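Local structure of lipoxygenase (Cyanothece sp., 5EK8) at residues V124-D127 against Q131-Y134; C261-S266 against N271-S276; Y296-D301 against F305-T310; G627-N632 against E639-A644. The protein probably catalyses the insertion of molecular oxygen into polyunsaturated fatty acids at a non-haem iron, acting as a 9R-lipoxygenase. One frame throughout, in Å; residues are numbered along the deposited sequence.

Contact 1. Residues V124-D127 against Q131-Y134; sequences VTFD and QPVY
V124 stands beside Y134 as a non-hydrogen-bonded antiparallel pair; both its methyls meet Y134, and CG1 also reaches P132. CG2 approaches Y134 CE1 at 3.5 Å. CG1, turned anti to the backbone N (chi1 -175°), lies over one face of the Y134 ring, and its distance to P132 CB is 3.9 Å. V124 also packs against R384 and L385 of helix 383-391. With both methyls that fill this corner gone, an alanine here is likely to uncover part of the tyrosine ring and loosen the packing at P132. T125 pairs with V133 on the other face, in the hydrogen-bonded setting: T125 N gives a bond of 2.7 Å to V133 O, while the return bond from V133 N is modelled too short for its length to be trusted. These residues form the end of the β-hairpin of strands 115-126 and 132-143, at the edge of a four-stranded antiparallel sheet consistent with the PLAT domain, a β-sandwich. F126 returns to the face of V124, its ring CD1 4.1 Å from P132 CA and the ring edge facing the Q131 carbonyl carbon. At the turn D127 N donates to Q131 O over 3.0 Å. The D127 carboxylate turns toward Q131 N, but OD1 is modelled implausibly close to it, so the length of that bond is doubtful; D127 CB touches V133 CG2.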
loop_
_atom_site.group_PDB
_atom_site.type_symbol
_atom_site.label_atom_id
_atom_site.label_comp_id
_atom_site.label_asym_id
_atom_site.label_seq_id
_atom_site.Cartn_x
_atom_site.Cartn_y
_atom_site.Cartn_z
ATOM N N VAL A 124 -5.015 19.865 2.747
ATOM C CA VAL A 124 -6.070 20.465 3.551
ATOM C C VAL A 124 -6.093 19.856 4.946
ATOM O O VAL A 124 -6.063 18.638 5.107
ATOM C CB VAL A 124 -7.450 20.300 2.893
ATOM C CG1 VAL A 124 -8.510 21.052 3.690
ATOM C CG2 VAL A 124 -7.406 20.805 1.463
ATOM N N THR A 125 -6.137 20.725 5.949
ATOM C CA THR A 125 -6.159 20.320 7.347
ATOM C C THR A 125 -7.403 20.919 8.005
ATOM O O THR A 125 -7.879 21.970 7.585
ATOM C CB THR A 125 -4.855 20.768 8.067
ATOM O OG1 THR A 125 -3.811 19.824 7.794
ATOM C CG2 THR A 125 -5.034 20.875 9.574
ATOM N N PHE A 126 -7.956 20.239 9.005
ATOM C CA PHE A 126 -9.074 20.796 9.762
ATOM C C PHE A 126 -8.617 21.355 11.110
ATOM O O PHE A 126 -7.884 20.700 11.854
ATOM C CB PHE A 126 -10.162 19.742 9.956
ATOM C CG PHE A 126 -10.694 19.200 8.671
ATOM C CD1 PHE A 126 -11.397 20.018 7.804
ATOM C CD2 PHE A 126 -10.478 17.881 8.316
ATOM C CE1 PHE A 126 -11.884 19.531 6.606
ATOM C CE2 PHE A 126 -10.963 17.384 7.119
ATOM C CZ PHE A 126 -11.669 18.211 6.262
ATOM N N ASP A 127 -9.054 22.575 11.413
ATOM C CA ASP A 127 -8.620 23.269 12.621
ATOM C C ASP A 127 -9.429 22.844 13.841
ATOM O O ASP A 127 -10.079 21.796 13.832
ATOM C CB ASP A 127 -8.714 24.790 12.432
ATOM C CG ASP A 127 -10.140 25.272 12.220
ATOM O OD1 ASP A 127 -11.022 24.436 11.940
ATOM O OD2 ASP A 127 -10.379 26.493 12.329
ATOM N N GLN A 131 -12.837 23.560 10.541
ATOM C CA GLN A 131 -12.798 24.348 9.311
ATOM C C GLN A 131 -11.500 24.081 8.544
ATOM O O GLN A 131 -10.441 23.910 9.151
ATOM C CB GLN A 131 -12.948 25.839 9.630
ATOM C CG GLN A 131 -14.361 26.250 10.042
ATOM C CD GLN A 131 -15.361 26.174 8.892
ATOM O OE1 GLN A 131 -16.234 25.304 8.869
ATOM N NE2 GLN A 131 -15.236 27.090 7.935
ATOM N N PRO A 132 -11.582 24.039 7.202
ATOM C CA PRO A 132 -10.446 23.676 6.343
ATOM C C PRO A 132 -9.246 24.611 6.488
ATOM O O PRO A 132 -9.409 25.832 6.510
ATOM C CB PRO A 132 -11.028 23.774 4.926
ATOM C CG PRO A 132 -12.505 23.680 5.102
ATOM C CD PRO A 132 -12.790 24.340 6.414
ATOM N N VAL A 133 -8.053 24.031 6.589
ATOM C CA VAL A 133 -6.815 24.803 6.592
ATOM C C VAL A 133 -5.962 24.411 5.391
ATOM O O VAL A 133 -5.571 23.252 5.245
ATOM C CB VAL A 133 -6.009 24.594 7.889
ATOM C CG1 VAL A 133 -4.632 25.241 7.779
ATOM C CG2 VAL A 133 -6.779 25.150 9.075
ATOM N N TYR A 134 -5.683 25.387 4.534
ATOM C CA TYR A 134 -4.953 25.142 3.296
ATOM C C TYR A 134 -3.465 25.462 3.442
ATOM O O TYR A 134 -3.081 26.598 3.715
ATOM C CB TYR A 134 -5.563 25.958 2.152
ATOM C CG TYR A 134 -6.936 25.480 1.725
ATOM C CD1 TYR A 134 -7.075 24.493 0.755
ATOM C CD2 TYR A 134 -8.089 26.008 2.293
ATOM C CE1 TYR A 134 -8.324 24.048 0.357
ATOM C CE2 TYR A 134 -9.346 25.569 1.904
ATOM C CZ TYR A 134 -9.458 24.588 0.934
ATOM O OH TYR A 134 -10.702 24.140 0.536
#

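Contact 2. Residues C261-S266 against N271-S276; sequences CLLKRS and NQFKMS
The β-hairpin of strands 264-266 and 272-277 is tied together at K264 and K274, a hydrogen-bonded antiparallel pair. K264 N reaches K274 O over 2.8 Å, and K274 N answers to K264 O. Nearer the turn S266 N donates to Q272 O at 3.0 Å. R265 and F273 form the next pair on the other face. The arginine chain, extended from CG to NE with CG anti to the backbone N (chi1 -167°), runs alongside the phenylalanine: CG lies over the ring face in a CH-pi contact, 4.1 Å from the centroid, and one face of the guanidinium lies against F273 CZ, the two planes 32° apart. The polar end is held by P270 O, which accepts from NE. L263 CB comes to the F273 ring at its edge, 3.9 Å from CD1, its side chain crossing at about a right angle, while L263 CD2 rests on M275 CB. In place of this ring, an alanine here would probably open a gap beside L263 and take away the face on which the R265 chain lies. M275 SD closes the far end against C261 CB at 3.5 Å. On the K264 face both lysine ammoniums meet D510; K264 NZ also binds N508 and, weakly, S276 OG, and K274 NZ pairs with E294, which accepts from S276 OG as well, so acidic and amide groups probably offset the nearness of the two lysines. The arrangement is that of an antiparallel β-hairpin within a larger antiparallel sheet, between strands 513-515 and 291-300.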
loop_
_atom_site.group_PDB
_atom_site.type_symbol
_atom_site.label_atom_id
_atom_site.label_comp_id
_atom_site.label_asym_id
_atom_site.label_seq_id
_atom_site.Cartn_x
_atom_site.Cartn_y
_atom_site.Cartn_z
ATOM N N CYS A 261 -7.985 -16.526 4.663
ATOM C CA CYS A 261 -8.301 -17.314 3.478
ATOM C C CYS A 261 -9.765 -17.223 3.057
ATOM O O CYS A 261 -10.668 -17.447 3.857
ATOM C CB CYS A 261 -7.922 -18.778 3.718
ATOM S SG CYS A 261 -6.143 -19.051 3.991
ATOM N N LEU A 262 -9.987 -16.880 1.791
ATOM C CA LEU A 262 -11.318 -16.952 1.205
ATOM C C LEU A 262 -11.519 -18.378 0.717
ATOM O O LEU A 262 -11.081 -18.739 -0.372
ATOM C CB LEU A 262 -11.479 -15.943 0.063
ATOM C CG LEU A 262 -12.892 -15.515 -0.343
ATOM C CD1 LEU A 262 -12.840 -14.220 -1.135
ATOM C CD2 LEU A 262 -13.577 -16.584 -1.163
ATOM N N LEU A 263 -12.177 -19.187 1.539
ATOM C CA LEU A 263 -12.261 -20.625 1.303
ATOM C C LEU A 263 -13.119 -21.026 0.102
ATOM O O LEU A 263 -13.975 -20.272 -0.362
ATOM C CB LEU A 263 -12.797 -21.324 2.554
ATOM C CG LEU A 263 -11.913 -21.298 3.801
ATOM C CD1 LEU A 263 -12.476 -22.252 4.830
ATOM C CD2 LEU A 263 -10.472 -21.655 3.471
ATOM N N LYS A 264 -12.871 -22.233 -0.393
ATOM C CA LYS A 264 -13.710 -22.820 -1.424
ATOM C C LYS A 264 -14.653 -23.835 -0.786
ATOM O O LYS A 264 -14.235 -24.684 -0.002
ATOM C CB LYS A 264 -12.858 -23.471 -2.517
ATOM C CG LYS A 264 -11.909 -22.497 -3.205
ATOM C CD LYS A 264 -11.352 -23.048 -4.513
ATOM C CE LYS A 264 -10.230 -24.045 -4.285
ATOM N NZ LYS A 264 -9.559 -24.419 -5.565
ATOM N N ARG A 265 -15.932 -23.709 -1.112
ATOM C CA ARG A 265 -16.980 -24.591 -0.628
ATOM C C ARG A 265 -17.293 -25.636 -1.692
ATOM O O ARG A 265 -17.206 -25.358 -2.889
ATOM C CB ARG A 265 -18.225 -23.772 -0.280
ATOM C CG ARG A 265 -19.284 -24.500 0.520
ATOM C CD ARG A 265 -20.324 -23.505 1.023
ATOM N NE ARG A 265 -21.172 -24.074 2.066
ATOM C CZ ARG A 265 -21.986 -23.362 2.840
ATOM N NH1 ARG A 265 -22.059 -22.046 2.691
ATOM N NH2 ARG A 265 -22.723 -23.966 3.768
ATOM N N SER A 266 -17.651 -26.838 -1.259
ATOM C CA SER A 266 -18.002 -27.896 -2.197
ATOM C C SER A 266 -19.424 -27.700 -2.708
ATOM O O SER A 266 -20.291 -27.208 -1.988
ATOM C CB SER A 266 -17.851 -29.270 -1.548
ATOM O OG SER A 266 -18.379 -30.289 -2.378
ATOM N N ASN A 271 -20.911 -28.563 3.420
ATOM C CA ASN A 271 -20.213 -28.498 4.702
ATOM C C ASN A 271 -18.722 -28.748 4.529
ATOM O O ASN A 271 -17.946 -28.638 5.477
ATOM C CB ASN A 271 -20.797 -29.502 5.695
ATOM C CG ASN A 271 -22.133 -29.055 6.257
ATOM O OD1 ASN A 271 -22.364 -27.865 6.482
ATOM N ND2 ASN A 271 -23.024 -30.014 6.488
ATOM N N GLN A 272 -18.330 -29.087 3.304
ATOM C CA GLN A 272 -16.926 -29.315 2.983
ATOM C C GLN A 272 -16.289 -28.053 2.422
ATOM O O GLN A 272 -16.885 -27.356 1.605
ATOM C CB GLN A 272 -16.775 -30.470 1.993
ATOM C CG GLN A 272 -16.922 -31.837 2.628
ATOM C CD GLN A 272 -15.770 -32.169 3.553
ATOM O OE1 GLN A 272 -14.634 -31.746 3.328
ATOM N NE2 GLN A 272 -16.058 -32.924 4.610
ATOM N N PHE A 273 -15.077 -27.763 2.884
ATOM C CA PHE A 273 -14.349 -26.563 2.494
ATOM C C PHE A 273 -12.912 -26.927 2.172
ATOM O O PHE A 273 -12.447 -28.008 2.530
ATOM C CB PHE A 273 -14.383 -25.505 3.602
ATOM C CG PHE A 273 -15.714 -24.828 3.766
ATOM C CD1 PHE A 273 -15.934 -23.570 3.233
ATOM C CD2 PHE A 273 -16.741 -25.443 4.463
ATOM C CE1 PHE A 273 -17.153 -22.939 3.389
ATOM C CE2 PHE A 273 -17.967 -24.818 4.618
ATOM C CZ PHE A 273 -18.172 -23.564 4.081
ATOM N N LYS A 274 -12.214 -26.024 1.495
ATOM C CA LYS A 274 -10.804 -26.226 1.198
ATOM C C LYS A 274 -10.122 -24.933 0.786
ATOM O O LYS A 274 -10.778 -23.955 0.422
ATOM C CB LYS A 274 -10.621 -27.269 0.096
ATOM C CG LYS A 274 -11.031 -26.789 -1.282
ATOM C CD LYS A 274 -10.649 -27.792 -2.356
ATOM C CE LYS A 274 -9.149 -27.962 -2.454
ATOM N NZ LYS A 274 -8.779 -28.768 -3.657
ATOM N N MET A 275 -8.795 -24.937 0.869
ATOM C CA MET A 275 -7.983 -23.833 0.381
ATOM C C MET A 275 -6.769 -24.379 -0.369
ATOM O O MET A 275 -6.087 -25.294 0.101
ATOM C CB MET A 275 -7.550 -22.921 1.529
ATOM C CG MET A 275 -6.809 -21.657 1.089
ATOM S SD MET A 275 -7.865 -20.293 0.548
ATOM C CE MET A 275 -8.166 -20.700 -1.173
ATOM N N SER A 276 -6.520 -23.822 -1.549
ATOM C CA SER A 276 -5.505 -24.349 -2.442
ATOM C C SER A 276 -4.392 -23.348 -2.681
ATOM O O SER A 276 -4.640 -22.185 -3.006
ATOM C CB SER A 276 -6.125 -24.746 -3.786
ATOM O OG SER A 276 -7.207 -25.646 -3.620
#

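Contact 3. Residues Y296-D301 against F305-T310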
loop_
_atom_site.group_PDB
_atom_site.type_symbol
_atom_site.label_atom_id
_atom_site.label_comp_id
_atom_site.label_asym_id
_atom_site.label_seq_id
_atom_site.Cartn_x
_atom_site.Cartn_y
_atom_site.Cartn_z
ATOM N N TYR A 296 -8.113 -29.135 3.640
ATOM C CA TYR A 296 -9.534 -29.422 3.611
ATOM C C TYR A 296 -10.104 -29.274 5.011
ATOM O O TYR A 296 -9.471 -29.662 5.997
ATOM C CB TYR A 296 -9.786 -30.828 3.069
ATOM C CG TYR A 296 -9.304 -31.032 1.652
ATOM C CD1 TYR A 296 -10.201 -31.055 0.591
ATOM C CD2 TYR A 296 -7.953 -31.196 1.372
ATOM C CE1 TYR A 296 -9.768 -31.242 -0.709
ATOM C CE2 TYR A 296 -7.506 -31.378 0.079
ATOM C CZ TYR A 296 -8.418 -31.404 -0.963
ATOM O OH TYR A 296 -7.973 -31.588 -2.258
ATOM N N PHE A 297 -11.299 -28.702 5.094
ATOM C CA PHE A 297 -11.961 -28.478 6.372
ATOM C C PHE A 297 -13.403 -28.946 6.286
ATOM O O PHE A 297 -13.962 -29.037 5.203
ATOM C CB PHE A 297 -11.911 -27.000 6.765
ATOM C CG PHE A 297 -10.543 -26.387 6.655
ATOM C CD1 PHE A 297 -9.701 -26.336 7.756
ATOM C CD2 PHE A 297 -10.097 -25.862 5.451
ATOM C CE1 PHE A 297 -8.442 -25.771 7.658
ATOM C CE2 PHE A 297 -8.838 -25.297 5.347
ATOM C CZ PHE A 297 -8.010 -25.250 6.455
ATOM N N VAL A 298 -14.000 -29.261 7.426
ATOM C CA VAL A 298 -15.418 -29.581 7.457
ATOM C C VAL A 298 -16.106 -28.632 8.436
ATOM O O VAL A 298 -15.496 -28.170 9.401
ATOM C CB VAL A 298 -15.669 -31.056 7.854
ATOM C CG1 VAL A 298 -15.288 -31.301 9.331
ATOM C CG2 VAL A 298 -17.118 -31.450 7.577
ATOM N N LEU A 299 -17.367 -28.318 8.165
ATOM C CA LEU A 299 -18.138 -27.444 9.037
ATOM C C LEU A 299 -19.142 -28.264 9.836
ATOM O O LEU A 299 -20.066 -28.853 9.274
ATOM C CB LEU A 299 -18.852 -26.366 8.225
ATOM C CG LEU A 299 -19.684 -25.354 9.014
ATOM C CD1 LEU A 299 -18.786 -24.408 9.798
ATOM C CD2 LEU A 299 -20.607 -24.584 8.083
ATOM N N LYS A 300 -18.948 -28.312 11.148
ATOM C CA LYS A 300 -19.834 -29.071 12.019
ATOM C C LYS A 300 -20.313 -28.191 13.164
ATOM O O LYS A 300 -19.525 -27.799 14.023
ATOM C CB LYS A 300 -19.125 -30.320 12.549
ATOM C CG LYS A 300 -19.929 -31.604 12.395
ATOM C CD LYS A 300 -19.035 -32.798 12.072
ATOM C CE LYS A 300 -17.970 -33.015 13.138
ATOM N NZ LYS A 300 -17.063 -34.155 12.811
ATOM N N ASP A 301 -21.601 -27.869 13.148
ATOM C CA ASP A 301 -22.239 -27.082 14.204
ATOM C C ASP A 301 -21.619 -25.696 14.388
ATOM O O ASP A 301 -21.479 -25.216 15.513
ATOM C CB ASP A 301 -22.194 -27.841 15.531
ATOM C CG ASP A 301 -22.795 -29.230 15.429
ATOM O OD1 ASP A 301 -23.836 -29.388 14.753
ATOM O OD2 ASP A 301 -22.218 -30.165 16.025
ATOM N N PHE A 305 -13.341 -27.715 11.398
ATOM C CA PHE A 305 -12.280 -28.641 11.767
ATOM C C PHE A 305 -11.505 -29.058 10.523
ATOM O O PHE A 305 -12.103 -29.277 9.472
ATOM C CB PHE A 305 -12.854 -29.880 12.464
ATOM C CG PHE A 305 -13.815 -29.565 13.577
ATOM C CD1 PHE A 305 -13.366 -29.449 14.885
ATOM C CD2 PHE A 305 -15.164 -29.385 13.317
ATOM C CE1 PHE A 305 -14.245 -29.157 15.908
ATOM C CE2 PHE A 305 -16.045 -29.092 14.335
ATOM C CZ PHE A 305 -15.586 -28.980 15.635
ATOM N N PRO A 306 -10.175 -29.186 10.638
ATOM C CA PRO A 306 -9.379 -29.638 9.491
ATOM C C PRO A 306 -9.506 -31.143 9.276
ATOM O O PRO A 306 -9.320 -31.911 10.216
ATOM C CB PRO A 306 -7.954 -29.253 9.883
ATOM C CG PRO A 306 -7.954 -29.314 11.381
ATOM C CD PRO A 306 -9.347 -28.943 11.833
ATOM N N THR A 307 -9.831 -31.560 8.056
ATOM C CA THR A 307 -10.013 -32.979 7.769
ATOM C C THR A 307 -8.752 -33.613 7.185
ATOM O O THR A 307 -8.384 -34.725 7.565
ATOM C CB THR A 307 -11.179 -33.201 6.809
ATOM O OG1 THR A 307 -10.908 -32.536 5.570
ATOM C CG2 THR A 307 -12.452 -32.639 7.406
ATOM N N MET A 308 -8.102 -32.916 6.258
ATOM C CA MET A 308 -6.804 -33.357 5.752
ATOM C C MET A 308 -6.016 -32.218 5.119
ATOM O O MET A 308 -6.529 -31.125 4.926
ATOM C CB MET A 308 -6.963 -34.492 4.734
ATOM C CG MET A 308 -7.612 -34.091 3.419
ATOM S SD MET A 308 -7.583 -35.445 2.219
ATOM C CE MET A 308 -8.510 -36.713 3.084
ATOM N N ILE A 309 -4.751 -32.487 4.829
ATOM C CA ILE A 309 -3.886 -31.564 4.119
ATOM C C ILE A 309 -3.099 -32.404 3.142
ATOM O O ILE A 309 -2.453 -33.381 3.529
ATOM C CB ILE A 309 -2.912 -30.792 5.052
ATOM C CG1 ILE A 309 -3.669 -29.914 6.051
ATOM C CG2 ILE A 309 -1.939 -29.937 4.241
ATOM C CD1 ILE A 309 -2.765 -29.194 7.014
ATOM N N THR A 310 -3.178 -32.046 1.869
ATOM C CA THR A 310 -2.408 -32.737 0.858
ATOM C C THR A 310 -1.228 -31.872 0.454
ATOM O O THR A 310 -1.335 -30.638 0.368
ATOM C CB THR A 310 -3.258 -33.083 -0.371
ATOM O OG1 THR A 310 -3.479 -31.900 -1.153
ATOM C CG2 THR A 310 -4.586 -33.671 0.064
#
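Y296 and M308 meet through opposite first torsions: Y296 CG is anti to its carbonyl carbon (chi1 -61°), whereas M308 CG lies between N and the carbonyl carbon (chi1 68°), and both side chains leave the strands side by side. M308 CG touches Y296 CD2 at 3.6 Å, and the sulfur stands 4.8 Å from the ring centroid, oblique to the ring, a Met-aromatic contact. T310 CG2 reaches the same ring at CE2. T307 and M308 both face Y296, which makes a classic β bulge: Y296 N donates to M308 O over 2.9 Å, and Y296 O takes T307 N at 2.8 Å. Past the bulge the register is one residue shifted. V298 and F305 exchange a pair of backbone bonds, V298 N to F305 O and F305 N to V298 O. V298 CB is met by T307 CG2 at 3.6 Å, crossing at about a right angle. F297 faces the other way, with its CD1 3.7 Å from P306 CA and the ring edge directed at F305 O. Toward the turn the F305 ring edge comes to K300 O, with CE2 3.8 Å from K300 CB. The hairpin of strands 291-300 and 303-313 lies with its F297-P306 face against helix 247-256, through F250 and V251, and P306 also touches W339 of helix 337-377. On the opposite face Y296 OH bonds K274 NZ of strand 272-277, and beyond strand 303-313 the backbone of I309 hydrogen-bonds to that of Y331 in strand 329-331.

Contact 4. Residues G627-N632 against E639-A644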
loop_
_atom_site.group_PDB
_atom_site.type_symbol
_atom_site.label_atom_id
_atom_site.label_comp_id
_atom_site.label_asym_id
_atom_site.label_seq_id
_atom_site.Cartn_x
_atom_site.Cartn_y
_atom_site.Cartn_z
ATOM N N GLY A 627 -0.390 7.102 12.096
ATOM C CA GLY A 627 -1.502 7.323 11.189
ATOM C C GLY A 627 -2.675 6.402 11.469
ATOM O O GLY A 627 -2.859 5.383 10.797
ATOM N N LEU A 628 -3.465 6.764 12.477
ATOM C CA LEU A 628 -4.645 5.997 12.867
ATOM C C LEU A 628 -5.890 6.872 12.788
ATOM O O LEU A 628 -5.842 8.067 13.088
ATOM C CB LEU A 628 -4.485 5.434 14.281
ATOM C CG LEU A 628 -3.222 4.610 14.542
ATOM C CD1 LEU A 628 -2.519 5.089 15.805
ATOM C CD2 LEU A 628 -3.546 3.128 14.632
ATOM N N LEU A 629 -7.002 6.269 12.374
ATOM C CA LEU A 629 -8.254 6.992 12.173
ATOM C C LEU A 629 -8.710 7.742 13.423
ATOM O O LEU A 629 -9.007 8.937 13.362
ATOM C CB LEU A 629 -9.357 6.030 11.722
ATOM C CG LEU A 629 -9.281 5.500 10.290
ATOM C CD1 LEU A 629 -10.438 4.560 10.028
ATOM C CD2 LEU A 629 -9.279 6.646 9.284
ATOM N N VAL A 630 -8.768 7.037 14.550
ATOM C CA VAL A 630 -9.227 7.639 15.798
ATOM C C VAL A 630 -8.263 8.717 16.277
ATOM O O VAL A 630 -8.673 9.841 16.552
ATOM C CB VAL A 630 -9.399 6.591 16.920
ATOM C CG1 VAL A 630 -9.865 7.264 18.207
ATOM C CG2 VAL A 630 -10.385 5.513 16.493
ATOM N N LYS A 631 -6.984 8.367 16.368
ATOM C CA LYS A 631 -5.966 9.301 16.843
ATOM C C LYS A 631 -5.868 10.537 15.951
ATOM O O LYS A 631 -5.622 11.641 16.443
ATOM C CB LYS A 631 -4.604 8.608 16.930
ATOM C CG LYS A 631 -3.571 9.370 17.756
ATOM C CD LYS A 631 -2.309 8.543 17.962
ATOM C CE LYS A 631 -1.355 9.206 18.939
ATOM N NZ LYS A 631 -0.919 10.555 18.477
ATOM N N ASN A 632 -6.071 10.336 14.648
ATOM C CA ASN A 632 -6.054 11.410 13.652
ATOM C C ASN A 632 -4.872 12.361 13.803
ATOM O O ASN A 632 -5.042 13.577 13.785
ATOM C CB ASN A 632 -7.364 12.205 13.708
ATOM C CG ASN A 632 -7.585 13.061 12.466
ATOM O OD1 ASN A 632 -7.000 12.811 11.409
ATOM N ND2 ASN A 632 -8.430 14.077 12.594
ATOM N N GLU A 639 -14.407 14.430 9.895
ATOM C CA GLU A 639 -14.975 14.100 11.196
ATOM C C GLU A 639 -16.156 13.141 11.122
ATOM O O GLU A 639 -16.428 12.423 12.083
ATOM C CB GLU A 639 -15.388 15.378 11.924
ATOM C CG GLU A 639 -14.228 16.085 12.601
ATOM C CD GLU A 639 -13.627 15.268 13.738
ATOM O OE1 GLU A 639 -14.362 14.463 14.351
ATOM O OE2 GLU A 639 -12.418 15.429 14.012
ATOM N N GLU A 640 -16.849 13.124 9.987
ATOM C CA GLU A 640 -17.978 12.214 9.792
ATOM C C GLU A 640 -17.547 10.751 9.905
ATOM O O GLU A 640 -18.239 9.931 10.517
ATOM C CB GLU A 640 -18.641 12.456 8.431
ATOM C CG GLU A 640 -19.366 13.792 8.299
ATOM C CD GLU A 640 -18.425 14.946 8.019
ATOM O OE1 GLU A 640 -17.211 14.703 7.867
ATOM O OE2 GLU A 640 -18.900 16.098 7.947
ATOM N N LEU A 641 -16.401 10.435 9.311
ATOM C CA LEU A 641 -15.859 9.082 9.336
ATOM C C LEU A 641 -15.436 8.708 10.747
ATOM O O LEU A 641 -15.689 7.593 11.219
ATOM C CB LEU A 641 -14.670 8.968 8.380
ATOM C CG LEU A 641 -13.948 7.621 8.324
ATOM C CD1 LEU A 641 -14.872 6.521 7.813
ATOM C CD2 LEU A 641 -12.697 7.731 7.461
ATOM N N ARG A 642 -14.792 9.660 11.414
ATOM C CA ARG A 642 -14.363 9.477 12.788
ATOM C C ARG A 642 -15.549 9.151 13.681
ATOM O O ARG A 642 -15.528 8.164 14.407
ATOM C CB ARG A 642 -13.645 10.727 13.304
ATOM C CG ARG A 642 -12.438 11.135 12.476
ATOM C CD ARG A 642 -11.452 11.944 13.300
ATOM N NE ARG A 642 -11.039 11.205 14.489
ATOM C CZ ARG A 642 -11.408 11.509 15.730
ATOM N NH1 ARG A 642 -12.195 12.552 15.956
ATOM N NH2 ARG A 642 -10.988 10.770 16.746
ATOM N N THR A 643 -16.589 9.974 13.622
ATOM C CA THR A 643 -17.725 9.789 14.515
ATOM C C THR A 643 -18.502 8.527 14.139
ATOM O O THR A 643 -19.087 7.872 15.003
ATOM C CB THR A 643 -18.661 11.021 14.513
ATOM O OG1 THR A 643 -19.753 10.794 15.411
ATOM C CG2 THR A 643 -19.205 11.289 13.131
ATOM N N ALA A 644 -18.485 8.173 12.857
ATOM C CA ALA A 644 -19.140 6.949 12.411
ATOM C C ALA A 644 -18.434 5.727 12.993
ATOM O O ALA A 644 -19.078 4.757 13.400
ATOM C CB ALA A 644 -19.164 6.878 10.890
#
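R642 reaches across from its helix and grips the backbone of the turn at L629 and V630. Its NE donates to L629 O over 3.2 Å at 160°, the oxygen lying in the guanidinium plane. NH2 donates to V630 O on a lone pair in that carbonyl's plane, though the oxygen stands 31° out of the guanidinium plane. The chain bend at chi3 (56°) turns the group toward these carbonyls, and the third nitrogen, NH1, faces back to E639 of the same helix in a salt bridge, NH1 to OE1 3.3 Å, its hydrogen bonds weak. The bonds from NE and NH2, with the weaker ones from NH1, probably restrict its rotation. The N632 side chain crosses that of R642, N632 ND2 3.8 Å from R642 CD, with the amide and guanidinium planes nearly parallel. Apart from this polar grip, L629 CD2 and L641 CD2 meet at 4.0 Å with their side chains at about a right angle. The second shell shapes the turn. N632 N bonds L628 O at 2.8 Å, as in a helical turn, while N632 OD1 accepts from V637 N. E633 takes the backbone nitrogens of G627 and L628, and L629 packs on H390, Y459 and I662. L641 shares H390 and Y459's helix, 451-473, as its backing. The backbone of 627-632 bonds I662 and T664, in the final stretch that ends at I668, an iron ligand. This is the architecture of the lipoxygenase catalytic domain, where the C-terminal tail runs inward among helices to reach the metal.

Overall arrangement
Contacts 2 and 3 are neighbouring hairpins of one antiparallel sheet, their centres 9 Å apart. Strands 272-277 and 291-300 join them by N271 O to L299 N at 2.8 Å and F273 N to F297 O at 2.9 Å. Contact 1 lies on the other side of the chain's centre, nearest atoms about 33 Å from contact 2, and comes within about 5 Å of contact 4. There F126 bonds the backbone of D635 and E639 touches N130, both from connecting turns, while helix 383-391 backs both contacts. Contact 4 alone approaches the iron site: the side chain of L629 is about 11 Å from that of H570.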